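Local coordinates for protein CrRbcX-IIa (Chlamydomonas reinhardtii, PDB 5BS1) that probably acts as a homodimeric chaperone that assists the assembly of Rubisco from its large subunits, at residues Ala74-Asn79 / Arg85-Arg90. Residues are numbered along the deposited sequence; the frame is centred on the assembly and turned at random.
Sequences AVMRKN and RLMEVR
Val75 and Leu86 meet methyl to methyl, CG1 of Val75 lying 4.0 Å from CD1 of Leu86, and the pair illustrates how apolar side chains can join two successive helices, the touches between residues 74-79 and 85-90 being apolar. The Val75 methyl that makes this touch stands opposite the backbone N about the first torsion (chi1 178°), and the two side chains cross nearly at a right angle. This is the tightly packed part: both residues are buried, Phe58 of helix 46-59 also packs on Val75, and Val33 of helix 13-38 on Leu86. The second touch is slacker. SE of Met76 comes 4.4 Å from CE of Met87, selenium against terminal methyl, both residues being selenomethionines in the crystal. The Met76 chain is extended through its first two torsions, CG anti to the backbone N, and bends at the third (68°). The two segments belong to a helical hairpin in the all-helical RbcX fold, helix 69-78 turning at Asn79 directly into helix 80-96. Asn79 fixes that turn by capping Leu82 N with OD1, while its ND2 bonds to Asp54; a salt bridge from Arg90 to Asp69 adds a polar tie between the helices. At the looser side the second subunit completes the packing, its Ala121 lying on Met76 and its Met118 on Met87, which places this edge of the hairpin at the dimer interface. Farther round helix 80-96, Arg85 NH1 forms a salt bridge of 2.9 Å with OE1 of the solvent-exposed Glu88; the nitrogen approaches from above the carboxylate plane.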
loop_
_atom_site.group_PDB
_atom_site.type_symbol
_atom_site.label_atom_id
_atom_site.label_comp_id
_atom_site.label_asym_id
_atom_site.label_seq_id
_atom_site.Cartn_x
_atom_site.Cartn_y
_atom_site.Cartn_z
ATOM N N ALA A 74 6.794 4.107 20.960
ATOM C CA ALA A 74 8.069 4.812 21.226
ATOM C C ALA A 74 7.859 6.306 21.381
ATOM O O ALA A 74 8.428 6.933 22.282
ATOM C CB ALA A 74 9.070 4.516 20.138
ATOM N N VAL A 75 7.060 6.900 20.514
ATOM C CA VAL A 75 6.732 8.301 20.660
ATOM C C VAL A 75 6.041 8.557 22.009
ATOM O O VAL A 75 6.377 9.499 22.716
ATOM C CB VAL A 75 5.845 8.835 19.509
ATOM C CG1 VAL A 75 5.479 10.280 19.729
ATOM C CG2 VAL A 75 6.538 8.688 18.165
HETATM N N MSE A 76 5.070 7.724 22.358
HETATM C CA MSE A 76 4.320 7.905 23.597
HETATM C C MSE A 76 5.231 7.822 24.808
HETATM O O MSE A 76 5.014 8.566 25.755
HETATM C CB MSE A 76 3.145 6.928 23.693
HETATM C CG MSE A 76 2.200 7.271 24.864
HETATM SE SE MSE A 76 0.604 6.118 24.685
HETATM C CE MSE A 76 1.443 4.391 25.084
ATOM N N ARG A 77 6.234 6.958 24.775
ATOM C CA ARG A 77 7.188 6.869 25.900
ATOM C C ARG A 77 7.950 8.153 26.107
ATOM O O ARG A 77 8.296 8.495 27.232
ATOM C CB ARG A 77 8.182 5.733 25.722
ATOM C CG ARG A 77 7.646 4.432 26.275
ATOM C CD ARG A 77 8.665 3.333 26.315
ATOM N NE ARG A 77 8.461 2.508 25.136
ATOM C CZ ARG A 77 9.181 2.473 24.021
ATOM N NH1 ARG A 77 8.785 1.638 23.072
ATOM N NH2 ARG A 77 10.268 3.210 23.846
ATOM N N LYS A 78 8.208 8.877 25.028
ATOM C CA LYS A 78 8.976 10.124 25.096
ATOM C C LYS A 78 8.107 11.339 25.325
ATOM O O LYS A 78 8.497 12.282 26.010
ATOM C CB LYS A 78 9.758 10.308 23.785
ATOM C CG LYS A 78 10.588 11.578 23.706
ATOM C CD LYS A 78 11.678 11.546 24.772
ATOM C CE LYS A 78 12.469 12.834 24.876
ATOM N NZ LYS A 78 13.383 12.992 23.720
ATOM N N ASN A 79 6.933 11.356 24.709
ATOM C CA ASN A 79 6.108 12.538 24.669
ATOM C C ASN A 79 4.666 12.119 24.474
ATOM O O ASN A 79 4.177 11.965 23.356
ATOM C CB ASN A 79 6.543 13.491 23.544
ATOM C CG ASN A 79 5.906 14.851 23.659
ATOM O OD1 ASN A 79 4.746 14.989 24.056
ATOM N ND2 ASN A 79 6.669 15.889 23.323
ATOM N N ARG A 85 -1.808 13.415 19.985
ATOM C CA ARG A 85 -2.134 14.184 18.814
ATOM C C ARG A 85 -1.958 13.383 17.510
ATOM O O ARG A 85 -2.811 13.445 16.634
ATOM C CB ARG A 85 -1.281 15.456 18.759
ATOM C CG ARG A 85 -1.542 16.323 17.545
ATOM C CD ARG A 85 -2.953 16.861 17.498
ATOM N NE ARG A 85 -3.144 17.712 16.326
ATOM C CZ ARG A 85 -4.290 17.874 15.685
ATOM N NH1 ARG A 85 -5.397 17.280 16.117
ATOM N NH2 ARG A 85 -4.345 18.627 14.593
ATOM N N LEU A 86 -0.867 12.646 17.411
ATOM C CA LEU A 86 -0.594 11.832 16.217
ATOM C C LEU A 86 -1.684 10.763 16.080
ATOM O O LEU A 86 -2.124 10.487 14.974
ATOM C CB LEU A 86 0.763 11.181 16.320
ATOM C CG LEU A 86 1.962 12.115 16.181
ATOM C CD1 LEU A 86 3.227 11.432 16.672
ATOM C CD2 LEU A 86 2.107 12.595 14.742
HETATM N N MSE A 87 -2.079 10.169 17.204
HETATM C CA MSE A 87 -3.167 9.156 17.218
HETATM C C MSE A 87 -4.473 9.737 16.749
HETATM O O MSE A 87 -5.170 9.124 15.959
HETATM C CB MSE A 87 -3.311 8.562 18.617
HETATM C CG MSE A 87 -2.220 7.525 18.753
HETATM SE SE MSE A 87 -2.316 6.360 20.334
HETATM C CE MSE A 87 -1.561 7.860 21.266
ATOM N N GLU A 88 -4.813 10.935 17.228
ATOM C CA GLU A 88 -6.040 11.616 16.847
ATOM C C GLU A 88 -6.049 11.845 15.328
ATOM O O GLU A 88 -7.056 11.624 14.657
ATOM C CB GLU A 88 -6.139 12.950 17.626
ATOM C CG GLU A 88 -7.219 13.938 17.211
ATOM C CD GLU A 88 -7.261 15.181 18.125
ATOM O OE1 GLU A 88 -6.195 15.753 18.486
ATOM O OE2 GLU A 88 -8.374 15.593 18.513
ATOM N N VAL A 89 -4.940 12.373 14.821
ATOM C CA VAL A 89 -4.857 12.754 13.411
ATOM C C VAL A 89 -4.940 11.508 12.512
ATOM O O VAL A 89 -5.636 11.518 11.492
ATOM C CB VAL A 89 -3.615 13.627 13.140
ATOM C CG1 VAL A 89 -3.407 13.866 11.654
ATOM C CG2 VAL A 89 -3.753 14.965 13.856
ATOM N N ARG A 90 -4.231 10.447 12.852
ATOM C CA ARG A 90 -4.252 9.260 11.996
ATOM C C ARG A 90 -5.625 8.582 12.004
ATOM O O ARG A 90 -6.028 8.005 11.000
ATOM C CB ARG A 90 -3.129 8.271 12.313
ATOM C CG ARG A 90 -3.350 7.412 13.550
ATOM C CD ARG A 90 -2.174 6.492 13.785
ATOM N NE ARG A 90 -2.372 5.643 14.946
ATOM C CZ ARG A 90 -1.625 4.577 15.251
ATOM N NH1 ARG A 90 -0.613 4.218 14.490
ATOM N NH2 ARG A 90 -1.876 3.876 16.355
#